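Local coordinates for nematode fatty acid retinoid binding protein (Necator americanus, PDB 4XCP) that holds palmitic acid in this structure and probably carries fatty acids and retinol as a secreted, all-helical nematode protein, at residues A[104-109]-A[129-134]; A[98-103]-A[145-150]; A[20-25]-A[123-128]. One frame throughout, in Å; residues are numbered along the deposited sequence.

Contact 1: A[104-109]-A[129-134]; sequences IEIARG and VKEVLK. With PLM (palmitic acid), chain C.
I106 lays its branched side chain over V132 and the aliphatic stem of E131, where helix 94-115 packs against helix 122-138. The isoleucine and the valine run past one another in opposite senses, with CG2 of I106 3.9 Å from CG2 of V132. That methyl stands anti to the I106 backbone N, while CG1 takes the place beside the N (chi1 -71°). An extended second torsion then sends CD1 further out, to 4.0 Å from CG of E131; the two side chains cross at about a right angle. E131 therefore contributes a methylene; its chain bends about the CB-CG bond, and the carboxylate lies farther from the isoleucine. On the 122-138 side V132 also rests on F158 of helix 152-159, and I106 reaches both S128 and L135.

The same part of helix 94-115 directs other residues to a bound palmitic acid. R108, bent at its second and third torsions, brings NH1 to 3.5 Å from C7 of the lipid. CG2 of I104 sits 3.5 Å above the middle of the guanidinium plane, and CD1 of I104 touches the lipid 3.8 Å from C7. NH2 of R108 comes near O2 of the fatty acid, 3.7 Å away, beyond hydrogen-bonding distance, whereas the lipid is hydrogen-bonded to T60 N.

Chemically, one helix thus shows two characters: an apolar side, I106, that meets V132 and the E131 methylene through van der Waals contact, and a face, edged by a cationic group, that lines a lipid site, consistent with the lipid binding assigned to this family.

Contact 2: A[98-103]-A[145-150]; sequences GFAEKS and ADFGKQ
Both phenylalanines of this pair carry CG anti to the backbone N, F99 with chi1 166° and F147 with chi1 175°, and the rings are thereby thrown across the gap between helices 94-115 and 141-150. They meet as a T-shaped stack, the centroid of the F99 ring 5.0 Å from that of the F147 ring and the planes 82° apart. F99 supplies the edge and F147 the face: CE2 of F99 stands over the centre of the F147 ring and comes within 3.6 Å of its CE1. An edge of slightly positive C-H groups directed into a pi face is the electrostatically favoured form of such a pair. A100 fills in beside it, its CB 4.4 Å from CE1 of F147 at the rim of that ring.

S103, one turn on in the same helix, bonds back to F99. Its OG gives a hydrogen bond to the carbonyl O of F99, 2.9 Å long and reached from above the carbonyl plane, and the same oxygen accepts the backbone N of S103 at 2.8 Å. The hydroxyl oxygen thereby comes to lie over one face of the F99 ring, toward its rim.

The pair belongs to a buried seam among several helices. F99 also packs on V132 and L135 of helix 122-138 and on M139 just after it, A100 leans on I89 of helix 72-90, and F147 meets the ring of F151 at a shallow angle to its own.

Contact 3: A[20-25]-A[123-128]; sequences DIPADY and DDLKAS
S128 OG hydrogen-bonds to the carbonyl O of L125 at 2.7 Å, and both residues face segment 20-25. With chi1 at 66°, the serine hydroxyl folds back on its own helix, to the L125 carbonyl; S128 OG passes the Y25 ring only loosely, 4.5 Å from CE1.

L125 carries the contact. Its two methyls divide the work: CD2 sits almost squarely over the ring of Y25, 4.1 Å from the centroid and 10° off the normal, a CH-pi contact, while CD1 is pressed against P22. That methyl lies 3.4 Å from CD of P22, closer than carbons usually come, which suggests a tight fit. CB of L125 adds a third touch, 4.0 Å from CD1 of Y25. CG anti to the backbone N (chi1 178°) carries the tyrosine ring toward L125, and the second torsion helps set its face to the methyl.

P22 occupies the N-cap position of the short helix 23-26, and its carbonyl O takes the backbone N of Y25 at 2.9 Å, so the proline and the tyrosine that hold L125 belong to one turn of chain. Y25 and I21 also touch a bound palmitic acid.

Around this patch, I110 and Y114 of helix 94-115 reach L125, as does F166 of helix 162-167. Segment 20-25 has ties of its own to these helices: I21 rests on Y114, and D24 touches F166 and forms a salt bridge with K122 of helix 122-138, so the N-terminal turn is seated among three helices.

From the N terminus, the chain first lays down residues 20-25, then travels through a long helical stretch to 98-103 and 104-109, consecutive parts of helix 94-115. Helix 122-138 next closes contact 3 with residues 123-128 and then contact 1 with 129-134; helix 141-150 closes contact 2 last. Contact 1 is thus nested within the loop of contact 2, whereas contact 3 crosses both. Contact 1 touches each of the others: V132 O lies 3.4 Å from F99 CE1, and V129 CG2 lies 3.7 Å from Y25 CE1. Contacts 2 and 3 stay apart. Together they tie the N-terminal turn and helices 94-115, 122-138 and 141-150 into one packed bundle.

Contact 1: A[104-109]-A[129-134]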
ATOM      1  N   ILE A 104       4.140   3.644  -3.680  1.00 23.05           N
ATOM      2  CA  ILE A 104       3.190   4.094  -2.664  1.00 23.26           C
ATOM      3  C   ILE A 104       2.120   4.978  -3.286  1.00 26.83           C
ATOM      4  O   ILE A 104       0.950   4.800  -2.984  1.00 26.99           O
ATOM      5  CB  ILE A 104       3.916   4.741  -1.466  1.00 26.75           C
ATOM      6  CG1 ILE A 104       4.523   3.626  -0.575  1.00 27.12           C
ATOM      7  CG2 ILE A 104       2.946   5.655  -0.651  1.00 27.70           C
ATOM      8  CD1 ILE A 104       5.656   4.076   0.351  1.00 33.13           C
ATOM      9  N   GLU A 105       2.509   5.887  -4.185  1.00 24.50           N
ATOM     10  CA  GLU A 105       1.577   6.765  -4.906  1.00 24.99           C
ATOM     11  C   GLU A 105       0.561   5.912  -5.713  1.00 27.78           C
ATOM     12  O   GLU A 105      -0.636   6.208  -5.702  1.00 26.96           O
ATOM     13  CB  GLU A 105       2.360   7.707  -5.841  1.00 27.01           C
ATOM     14  CG  GLU A 105       1.512   8.727  -6.578  1.00 39.61           C
ATOM     15  CD  GLU A 105       2.205   9.323  -7.784  1.00 65.70           C
ATOM     16  OE1 GLU A 105       3.024  10.252  -7.606  1.00 60.87           O
ATOM     17  OE2 GLU A 105       1.945   8.843  -8.911  1.00 69.03           O
ATOM     18  N   ILE A 106       1.051   4.836  -6.376  1.00 22.84           N
ATOM     19  CA  ILE A 106       0.224   3.926  -7.178  1.00 21.44           C
ATOM     20  C   ILE A 106      -0.749   3.152  -6.269  1.00 25.27           C
ATOM     21  O   ILE A 106      -1.956   3.087  -6.559  1.00 23.56           O
ATOM     22  CB  ILE A 106       1.106   3.017  -8.067  1.00 23.22           C
ATOM     23  CG1 ILE A 106       1.745   3.837  -9.213  1.00 22.80           C
ATOM     24  CG2 ILE A 106       0.304   1.819  -8.602  1.00 24.03           C
ATOM     25  CD1 ILE A 106       2.878   3.144 -10.005  1.00 26.72           C
ATOM     26  N   ALA A 107      -0.223   2.625  -5.144  1.00 21.81           N
ATOM     27  CA  ALA A 107      -1.010   1.886  -4.169  1.00 21.58           C
ATOM     28  C   ALA A 107      -2.100   2.773  -3.539  1.00 27.93           C
ATOM     29  O   ALA A 107      -3.208   2.293  -3.322  1.00 28.74           O
ATOM     30  CB  ALA A 107      -0.108   1.285  -3.096  1.00 21.43           C
ATOM     31  N   ARG A 108      -1.804   4.071  -3.314  1.00 24.95           N
ATOM     32  CA  ARG A 108      -2.745   5.025  -2.732  1.00 25.15           C
ATOM     33  C   ARG A 108      -3.911   5.362  -3.683  1.00 29.41           C
ATOM     34  O   ARG A 108      -5.028   5.566  -3.220  1.00 29.14           O
ATOM     35  CB  ARG A 108      -2.026   6.286  -2.217  1.00 26.76           C
ATOM     36  CG  ARG A 108      -1.137   5.990  -0.997  1.00 40.41           C
ATOM     37  CD  ARG A 108      -1.157   7.088   0.040  1.00 53.93           C
ATOM     38  NE  ARG A 108      -0.103   8.084  -0.148  1.00 54.28           N
ATOM     39  CZ  ARG A 108       0.926   8.259   0.680  1.00 58.09           C
ATOM     40  NH1 ARG A 108       1.083   7.469   1.737  1.00 41.06           N
ATOM     41  NH2 ARG A 108       1.820   9.204   0.443  1.00 39.34           N
ATOM     42  N   GLY A 109      -3.638   5.405  -4.987  1.00 26.13           N
ATOM     43  CA  GLY A 109      -4.652   5.607  -6.016  1.00 26.06           C
ATOM     44  C   GLY A 109      -5.602   4.417  -6.056  1.00 29.64           C
ATOM     45  O   GLY A 109      -6.808   4.597  -6.212  1.00 29.25           O
ATOM     46  N   VAL A 129       0.017  -3.498 -10.714  1.00 18.20           N
ATOM     47  CA  VAL A 129       1.143  -4.381 -10.358  1.00 18.93           C
ATOM     48  C   VAL A 129       2.160  -4.427 -11.498  1.00 24.30           C
ATOM     49  O   VAL A 129       3.373  -4.402 -11.255  1.00 23.88           O
ATOM     50  CB  VAL A 129       0.656  -5.795  -9.926  1.00 21.92           C
ATOM     51  CG1 VAL A 129       1.824  -6.762  -9.714  1.00 22.06           C
ATOM     52  CG2 VAL A 129      -0.205  -5.707  -8.665  1.00 20.43           C
ATOM     53  N   LYS A 130       1.657  -4.511 -12.740  1.00 20.80           N
ATOM     54  CA  LYS A 130       2.475  -4.531 -13.949  1.00 20.76           C
ATOM     55  C   LYS A 130       3.389  -3.300 -13.995  1.00 22.48           C
ATOM     56  O   LYS A 130       4.590  -3.455 -14.229  1.00 22.71           O
ATOM     57  CB  LYS A 130       1.582  -4.633 -15.209  1.00 23.91           C
ATOM     58  CG  LYS A 130       2.340  -5.023 -16.477  1.00 44.04           C
ATOM     59  CD  LYS A 130       1.388  -5.133 -17.667  1.00 59.29           C
ATOM     60  CE  LYS A 130       2.095  -5.326 -18.990  1.00 76.57           C
ATOM     61  NZ  LYS A 130       2.748  -6.660 -19.103  1.00 86.05           N
ATOM     62  N   GLU A 131       2.843  -2.102 -13.691  1.00 18.77           N
ATOM     63  CA  GLU A 131       3.624  -0.866 -13.635  1.00 18.36           C
ATOM     64  C   GLU A 131       4.664  -0.870 -12.506  1.00 21.72           C
ATOM     65  O   GLU A 131       5.796  -0.472 -12.738  1.00 21.57           O
ATOM     66  CB  GLU A 131       2.726   0.379 -13.521  1.00 19.40           C
ATOM     67  CG  GLU A 131       3.481   1.704 -13.684  1.00 21.57           C
ATOM     68  CD  GLU A 131       4.450   1.838 -14.851  1.00 28.04           C
ATOM     69  OE1 GLU A 131       4.298   1.121 -15.868  1.00 22.92           O
ATOM     70  OE2 GLU A 131       5.388   2.659 -14.732  1.00 25.93           O
ATOM     71  N   VAL A 132       4.264  -1.269 -11.287  1.00 18.00           N
ATOM     72  CA  VAL A 132       5.151  -1.338 -10.120  1.00 17.01           C
ATOM     73  C   VAL A 132       6.316  -2.323 -10.432  1.00 20.86           C
ATOM     74  O   VAL A 132       7.478  -1.993 -10.202  1.00 19.56           O
ATOM     75  CB  VAL A 132       4.350  -1.701  -8.829  1.00 19.50           C
ATOM     76  CG1 VAL A 132       5.280  -2.083  -7.680  1.00 19.35           C
ATOM     77  CG2 VAL A 132       3.432  -0.544  -8.411  1.00 18.29           C
ATOM     78  N   LEU A 133       5.993  -3.503 -10.986  1.00 18.55           N
ATOM     79  CA  LEU A 133       7.004  -4.476 -11.377  1.00 20.04           C
ATOM     80  C   LEU A 133       7.963  -3.889 -12.423  1.00 25.08           C
ATOM     81  O   LEU A 133       9.169  -4.010 -12.259  1.00 25.13           O
ATOM     82  CB  LEU A 133       6.380  -5.803 -11.852  1.00 20.86           C
ATOM     83  CG  LEU A 133       7.357  -6.867 -12.401  1.00 28.04           C
ATOM     84  CD1 LEU A 133       8.352  -7.340 -11.329  1.00 28.99           C
ATOM     85  CD2 LEU A 133       6.607  -8.031 -13.014  1.00 31.09           C
ATOM     86  N   LYS A 134       7.429  -3.219 -13.447  1.00 22.61           N
ATOM     87  CA  LYS A 134       8.198  -2.565 -14.513  1.00 22.86           C
ATOM     88  C   LYS A 134       9.191  -1.533 -13.906  1.00 25.81           C
ATOM     89  O   LYS A 134      10.363  -1.515 -14.286  1.00 26.70           O
ATOM     90  CB  LYS A 134       7.225  -1.880 -15.501  1.00 25.05           C
ATOM     91  CG  LYS A 134       7.905  -1.230 -16.705  1.00 33.84           C
ATOM     92  CD  LYS A 134       6.907  -0.712 -17.730  1.00 38.52           C
ATOM     93  CE  LYS A 134       7.632  -0.079 -18.896  1.00 49.52           C
ATOM     94  NZ  LYS A 134       6.775   0.888 -19.628  1.00 56.83           N
TER
HETATM   95  C1  PLM C 202       3.196  12.195   2.558  1.00 94.38           C
HETATM   96  O1  PLM C 202       2.951  12.561   3.685  1.00 94.90           O
HETATM   97  O2  PLM C 202       2.571  12.650   1.506  1.00 93.36           O
HETATM   98  C2  PLM C 202       4.250  11.175   2.241  1.00 94.97           C
HETATM   99  C3  PLM C 202       4.662  10.300   3.422  1.00 95.27           C
HETATM  100  C4  PLM C 202       5.527   9.122   3.016  1.00 96.18           C
HETATM  101  C5  PLM C 202       4.747   7.913   2.518  1.00 97.01           C
HETATM  102  C6  PLM C 202       4.091   7.091   3.617  1.00 97.09           C
HETATM  103  C7  PLM C 202       3.731   5.676   3.190  1.00 96.01           C
HETATM  104  C8  PLM C 202       2.946   4.877   4.219  1.00 94.33           C
HETATM  105  C9  PLM C 202       1.696   4.211   3.676  1.00 93.28           C
HETATM  106  CA  PLM C 202       0.856   3.518   4.737  1.00 92.31           C
HETATM  107  CB  PLM C 202       0.109   4.459   5.681  1.00 90.99           C
HETATM  108  CC  PLM C 202      -1.023   5.247   5.040  1.00 89.01           C
HETATM  109  CD  PLM C 202      -1.953   5.874   6.059  1.00 86.60           C
HETATM  110  CE  PLM C 202      -3.115   6.679   5.476  1.00 84.38           C
HETATM  111  CF  PLM C 202      -4.488   6.351   6.075  1.00 83.06           C
HETATM  112  CG  PLM C 202      -5.203   7.540   6.673  1.00 81.30           C

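Contact 2: A[98-103]-A[145-150]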
ATOM      1  N   GLY A  98      13.012   6.682  -4.542  1.00 22.28           N
ATOM      2  CA  GLY A  98      12.158   7.116  -5.647  1.00 22.06           C
ATOM      3  C   GLY A  98      11.171   6.046  -6.071  1.00 24.17           C
ATOM      4  O   GLY A  98       9.985   6.331  -6.255  1.00 22.82           O
ATOM      5  N   PHE A  99      11.651   4.781  -6.160  1.00 20.65           N
ATOM      6  CA  PHE A  99      10.826   3.626  -6.529  1.00 18.68           C
ATOM      7  C   PHE A  99       9.738   3.370  -5.500  1.00 22.95           C
ATOM      8  O   PHE A  99       8.576   3.211  -5.864  1.00 21.96           O
ATOM      9  CB  PHE A  99      11.670   2.354  -6.724  1.00 19.00           C
ATOM     10  CG  PHE A  99      10.822   1.099  -6.766  1.00 18.47           C
ATOM     11  CD1 PHE A  99       9.974   0.845  -7.843  1.00 19.13           C
ATOM     12  CD2 PHE A  99      10.817   0.205  -5.699  1.00 18.96           C
ATOM     13  CE1 PHE A  99       9.167  -0.297  -7.858  1.00 18.75           C
ATOM     14  CE2 PHE A  99      10.024  -0.943  -5.731  1.00 19.00           C
ATOM     15  CZ  PHE A  99       9.215  -1.191  -6.809  1.00 16.02           C
ATOM     16  N   ALA A 100      10.132   3.294  -4.225  1.00 20.60           N
ATOM     17  CA  ALA A 100       9.244   3.054  -3.099  1.00 20.41           C
ATOM     18  C   ALA A 100       8.164   4.133  -3.023  1.00 23.91           C
ATOM     19  O   ALA A 100       6.997   3.804  -2.838  1.00 22.73           O
ATOM     20  CB  ALA A 100      10.046   3.001  -1.808  1.00 21.39           C
ATOM     21  N   GLU A 101       8.545   5.403  -3.201  1.00 21.74           N
ATOM     22  CA  GLU A 101       7.613   6.531  -3.164  1.00 22.29           C
ATOM     23  C   GLU A 101       6.639   6.527  -4.346  1.00 26.30           C
ATOM     24  O   GLU A 101       5.453   6.754  -4.142  1.00 25.88           O
ATOM     25  CB  GLU A 101       8.363   7.856  -3.024  1.00 24.12           C
ATOM     26  CG  GLU A 101       8.857   8.016  -1.596  1.00 34.99           C
ATOM     27  CD  GLU A 101       9.804   9.160  -1.316  1.00 58.37           C
ATOM     28  OE1 GLU A 101      10.366   9.722  -2.283  1.00 49.47           O
ATOM     29  OE2 GLU A 101      10.009   9.472  -0.121  1.00 56.63           O
ATOM     30  N   LYS A 102       7.114   6.170  -5.550  1.00 22.42           N
ATOM     31  CA  LYS A 102       6.238   6.033  -6.709  1.00 20.97           C
ATOM     32  C   LYS A 102       5.291   4.839  -6.508  1.00 23.10           C
ATOM     33  O   LYS A 102       4.107   4.967  -6.794  1.00 22.16           O
ATOM     34  CB  LYS A 102       7.049   5.908  -8.015  1.00 23.29           C
ATOM     35  CG  LYS A 102       6.184   5.848  -9.287  1.00 39.21           C
ATOM     36  CD  LYS A 102       5.421   7.142  -9.570  1.00 47.07           C
ATOM     37  CE  LYS A 102       4.241   6.897 -10.468  1.00 65.72           C
ATOM     38  NZ  LYS A 102       3.705   8.166 -11.030  1.00 77.84           N
ATOM     39  N   SER A 103       5.791   3.710  -5.947  1.00 19.85           N
ATOM     40  CA  SER A 103       4.958   2.520  -5.680  1.00 20.24           C
ATOM     41  C   SER A 103       3.828   2.832  -4.693  1.00 24.37           C
ATOM     42  O   SER A 103       2.701   2.363  -4.860  1.00 22.73           O
ATOM     43  CB  SER A 103       5.813   1.362  -5.166  1.00 21.87           C
ATOM     44  OG  SER A 103       6.737   1.033  -6.190  1.00 33.23           O
ATOM     45  N   ALA A 145      18.837  -4.148  -4.696  1.00 21.45           N
ATOM     46  CA  ALA A 145      19.472  -4.677  -3.483  1.00 22.87           C
ATOM     47  C   ALA A 145      19.178  -3.763  -2.273  1.00 27.20           C
ATOM     48  O   ALA A 145      18.889  -4.251  -1.183  1.00 25.33           O
ATOM     49  CB  ALA A 145      20.984  -4.846  -3.692  1.00 24.28           C
ATOM     50  N   ASP A 146      19.206  -2.443  -2.497  1.00 23.64           N
ATOM     51  CA  ASP A 146      18.918  -1.450  -1.471  1.00 22.86           C
ATOM     52  C   ASP A 146      17.437  -1.558  -1.030  1.00 26.08           C
ATOM     53  O   ASP A 146      17.149  -1.670   0.176  1.00 24.84           O
ATOM     54  CB  ASP A 146      19.277  -0.056  -2.007  1.00 24.04           C
ATOM     55  CG  ASP A 146      19.231   1.055  -0.984  1.00 30.01           C
ATOM     56  OD1 ASP A 146      19.648   0.816   0.177  1.00 31.64           O
ATOM     57  OD2 ASP A 146      18.890   2.184  -1.366  1.00 28.17           O
ATOM     58  N   PHE A 147      16.515  -1.652  -2.012  1.00 22.59           N
ATOM     59  CA  PHE A 147      15.087  -1.829  -1.743  1.00 20.69           C
ATOM     60  C   PHE A 147      14.819  -3.131  -0.966  1.00 24.80           C
ATOM     61  O   PHE A 147      14.078  -3.100   0.019  1.00 24.02           O
ATOM     62  CB  PHE A 147      14.242  -1.769  -3.046  1.00 20.91           C
ATOM     63  CG  PHE A 147      12.773  -2.074  -2.826  1.00 20.54           C
ATOM     64  CD1 PHE A 147      11.898  -1.086  -2.376  1.00 21.10           C
ATOM     65  CD2 PHE A 147      12.268  -3.359  -3.047  1.00 20.63           C
ATOM     66  CE1 PHE A 147      10.540  -1.376  -2.152  1.00 20.50           C
ATOM     67  CE2 PHE A 147      10.913  -3.642  -2.847  1.00 21.93           C
ATOM     68  CZ  PHE A 147      10.057  -2.649  -2.391  1.00 19.12           C
ATOM     69  N   GLY A 148      15.429  -4.236  -1.413  1.00 21.74           N
ATOM     70  CA  GLY A 148      15.293  -5.565  -0.819  1.00 22.11           C
ATOM     71  C   GLY A 148      15.716  -5.683   0.633  1.00 28.43           C
ATOM     72  O   GLY A 148      15.160  -6.494   1.380  1.00 27.34           O
ATOM     73  N   LYS A 149      16.712  -4.885   1.044  1.00 27.88           N
ATOM     74  CA  LYS A 149      17.230  -4.857   2.423  1.00 28.65           C
ATOM     75  C   LYS A 149      16.162  -4.309   3.379  1.00 30.36           C
ATOM     76  O   LYS A 149      16.014  -4.814   4.488  1.00 30.81           O
ATOM     77  CB  LYS A 149      18.515  -4.008   2.473  1.00 33.02           C
ATOM     78  CG  LYS A 149      19.239  -4.002   3.813  1.00 54.48           C
ATOM     79  CD  LYS A 149      20.711  -3.679   3.623  1.00 69.25           C
ATOM     80  CE  LYS A 149      21.364  -3.192   4.889  1.00 83.43           C
ATOM     81  NZ  LYS A 149      21.317  -1.709   4.989  1.00 95.40           N
ATOM     82  N   GLN A 150      15.385  -3.308   2.924  1.00 25.37           N
ATOM     83  CA  GLN A 150      14.328  -2.701   3.721  1.00 24.11           C
ATOM     84  C   GLN A 150      12.999  -3.394   3.549  1.00 27.67           C
ATOM     85  O   GLN A 150      12.184  -3.391   4.476  1.00 27.19           O
ATOM     86  CB  GLN A 150      14.193  -1.189   3.409  1.00 25.06           C
ATOM     87  CG  GLN A 150      15.466  -0.342   3.676  1.00 23.53           C
ATOM     88  CD  GLN A 150      16.133  -0.575   5.007  1.00 37.25           C
ATOM     89  OE1 GLN A 150      17.357  -0.716   5.101  1.00 36.69           O
ATOM     90  NE2 GLN A 150      15.348  -0.661   6.054  1.00 26.03           N
TER

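Contact 3: A[20-25]-A[123-128]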
ATOM      1  N   ASP A  20     -13.564  -8.062  -1.314  1.00 22.43           N
ATOM      2  CA  ASP A  20     -13.624  -7.245  -2.537  1.00 21.88           C
ATOM      3  C   ASP A  20     -12.287  -7.248  -3.246  1.00 24.51           C
ATOM      4  O   ASP A  20     -12.242  -7.058  -4.456  1.00 24.30           O
ATOM      5  CB  ASP A  20     -14.046  -5.806  -2.218  1.00 22.29           C
ATOM      6  CG  ASP A  20     -15.455  -5.711  -1.678  1.00 26.19           C
ATOM      7  OD1 ASP A  20     -16.183  -6.723  -1.732  1.00 27.60           O
ATOM      8  OD2 ASP A  20     -15.825  -4.636  -1.192  1.00 26.73           O
ATOM      9  N   ILE A  21     -11.197  -7.466  -2.478  1.00 19.60           N
ATOM     10  CA  ILE A  21      -9.833  -7.525  -3.006  1.00 17.79           C
ATOM     11  C   ILE A  21      -9.554  -8.973  -3.401  1.00 21.50           C
ATOM     12  O   ILE A  21      -9.647  -9.848  -2.543  1.00 20.99           O
ATOM     13  CB  ILE A  21      -8.775  -7.019  -1.986  1.00 19.89           C
ATOM     14  CG1 ILE A  21      -9.184  -5.696  -1.298  1.00 19.71           C
ATOM     15  CG2 ILE A  21      -7.398  -6.905  -2.656  1.00 21.26           C
ATOM     16  CD1 ILE A  21      -8.404  -5.401   0.049  1.00 22.45           C
ATOM     17  N   PRO A  22      -9.187  -9.262  -4.667  1.00 19.83           N
ATOM     18  CA  PRO A  22      -8.873 -10.661  -5.040  1.00 20.29           C
ATOM     19  C   PRO A  22      -7.782 -11.237  -4.133  1.00 23.19           C
ATOM     20  O   PRO A  22      -6.823 -10.518  -3.795  1.00 21.27           O
ATOM     21  CB  PRO A  22      -8.389 -10.543  -6.494  1.00 21.59           C
ATOM     22  CG  PRO A  22      -8.979  -9.275  -6.994  1.00 25.34           C
ATOM     23  CD  PRO A  22      -9.054  -8.349  -5.823  1.00 20.83           C
ATOM     24  N   ALA A  23      -7.969 -12.500  -3.680  1.00 19.14           N
ATOM     25  CA  ALA A  23      -7.037 -13.216  -2.793  1.00 19.11           C
ATOM     26  C   ALA A  23      -5.587 -13.202  -3.341  1.00 24.51           C
ATOM     27  O   ALA A  23      -4.650 -13.017  -2.568  1.00 24.40           O
ATOM     28  CB  ALA A  23      -7.509 -14.660  -2.593  1.00 20.56           C
ATOM     29  N   ASP A  24      -5.416 -13.335  -4.667  1.00 21.98           N
ATOM     30  CA  ASP A  24      -4.092 -13.342  -5.290  1.00 23.19           C
ATOM     31  C   ASP A  24      -3.442 -11.940  -5.291  1.00 25.01           C
ATOM     32  O   ASP A  24      -2.219 -11.852  -5.379  1.00 25.46           O
ATOM     33  CB  ASP A  24      -4.093 -14.013  -6.691  1.00 26.99           C
ATOM     34  CG  ASP A  24      -5.099 -13.489  -7.710  1.00 44.74           C
ATOM     35  OD1 ASP A  24      -6.025 -12.745  -7.308  1.00 45.29           O
ATOM     36  OD2 ASP A  24      -4.990 -13.869  -8.905  1.00 52.26           O
ATOM     37  N   TYR A  25      -4.236 -10.861  -5.129  1.00 20.02           N
ATOM     38  CA  TYR A  25      -3.668  -9.514  -4.985  1.00 18.70           C
ATOM     39  C   TYR A  25      -3.293  -9.340  -3.504  1.00 21.28           C
ATOM     40  O   TYR A  25      -2.252  -8.772  -3.213  1.00 20.55           O
ATOM     41  CB  TYR A  25      -4.626  -8.408  -5.458  1.00 18.95           C
ATOM     42  CG  TYR A  25      -4.067  -7.006  -5.269  1.00 19.25           C
ATOM     43  CD1 TYR A  25      -3.212  -6.438  -6.211  1.00 20.60           C
ATOM     44  CD2 TYR A  25      -4.387  -6.254  -4.142  1.00 19.78           C
ATOM     45  CE1 TYR A  25      -2.695  -5.154  -6.038  1.00 20.90           C
ATOM     46  CE2 TYR A  25      -3.877  -4.972  -3.956  1.00 20.86           C
ATOM     47  CZ  TYR A  25      -3.044  -4.418  -4.915  1.00 26.93           C
ATOM     48  OH  TYR A  25      -2.555  -3.155  -4.721  1.00 26.54           O
ATOM     49  N   ASP A 123      -8.474  -6.485 -13.603  1.00 29.87           N
ATOM     50  CA  ASP A 123      -7.626  -5.963 -14.688  1.00 29.74           C
ATOM     51  C   ASP A 123      -6.944  -4.638 -14.305  1.00 31.51           C
ATOM     52  O   ASP A 123      -5.804  -4.419 -14.706  1.00 31.32           O
ATOM     53  CB  ASP A 123      -8.411  -5.809 -15.997  1.00 32.71           C
ATOM     54  CG  ASP A 123      -8.644  -7.107 -16.760  1.00 44.93           C
ATOM     55  OD1 ASP A 123      -8.147  -8.170 -16.305  1.00 44.76           O
ATOM     56  OD2 ASP A 123      -9.326  -7.062 -17.810  1.00 51.87           O
ATOM     57  N   ASP A 124      -7.626  -3.786 -13.502  1.00 25.97           N
ATOM     58  CA  ASP A 124      -7.079  -2.525 -12.974  1.00 23.88           C
ATOM     59  C   ASP A 124      -5.954  -2.842 -11.985  1.00 25.78           C
ATOM     60  O   ASP A 124      -4.934  -2.162 -11.977  1.00 25.20           O
ATOM     61  CB  ASP A 124      -8.148  -1.725 -12.223  1.00 23.97           C
ATOM     62  CG  ASP A 124      -9.219  -1.089 -13.083  1.00 32.32           C
ATOM     63  OD1 ASP A 124      -8.943  -0.817 -14.278  1.00 32.69           O
ATOM     64  OD2 ASP A 124     -10.327  -0.835 -12.555  1.00 30.91           O
ATOM     65  N   LEU A 125      -6.160  -3.855 -11.135  1.00 20.82           N
ATOM     66  CA  LEU A 125      -5.156  -4.259 -10.164  1.00 20.21           C
ATOM     67  C   LEU A 125      -3.949  -4.856 -10.872  1.00 24.13           C
ATOM     68  O   LEU A 125      -2.819  -4.505 -10.529  1.00 23.52           O
ATOM     69  CB  LEU A 125      -5.725  -5.215  -9.114  1.00 19.81           C
ATOM     70  CG  LEU A 125      -6.844  -4.656  -8.212  1.00 23.45           C
ATOM     71  CD1 LEU A 125      -7.507  -5.771  -7.448  1.00 23.05           C
ATOM     72  CD2 LEU A 125      -6.317  -3.617  -7.233  1.00 23.04           C
ATOM     73  N   LYS A 126      -4.189  -5.696 -11.908  1.00 22.13           N
ATOM     74  CA  LYS A 126      -3.131  -6.311 -12.708  1.00 22.28           C
ATOM     75  C   LYS A 126      -2.298  -5.217 -13.372  1.00 26.52           C
ATOM     76  O   LYS A 126      -1.065  -5.310 -13.400  1.00 26.33           O
ATOM     77  CB  LYS A 126      -3.732  -7.235 -13.783  1.00 26.54           C
ATOM     78  CG  LYS A 126      -4.312  -8.553 -13.268  1.00 36.51           C
ATOM     79  CD  LYS A 126      -4.726  -9.433 -14.443  1.00 43.64           C
ATOM     80  CE  LYS A 126      -5.186 -10.804 -14.018  1.00 66.83           C
ATOM     81  NZ  LYS A 126      -6.670 -10.895 -13.948  1.00 82.87           N
ATOM     82  N   ALA A 127      -2.977  -4.167 -13.885  1.00 23.43           N
ATOM     83  CA  ALA A 127      -2.327  -3.025 -14.532  1.00 24.09           C
ATOM     84  C   ALA A 127      -1.459  -2.257 -13.527  1.00 24.76           C
ATOM     85  O   ALA A 127      -0.333  -1.911 -13.884  1.00 22.28           O
ATOM     86  CB  ALA A 127      -3.360  -2.103 -15.161  1.00 25.20           C
ATOM     87  N   SER A 128      -1.932  -2.066 -12.260  1.00 20.21           N
ATOM     88  CA  SER A 128      -1.114  -1.372 -11.250  1.00 19.96           C
ATOM     89  C   SER A 128       0.140  -2.168 -10.861  1.00 21.99           C
ATOM     90  O   SER A 128       1.206  -1.579 -10.739  1.00 20.76           O
ATOM     91  CB  SER A 128      -1.919  -0.983 -10.008  1.00 23.21           C
ATOM     92  OG  SER A 128      -2.369  -2.106  -9.274  1.00 35.11           O
TER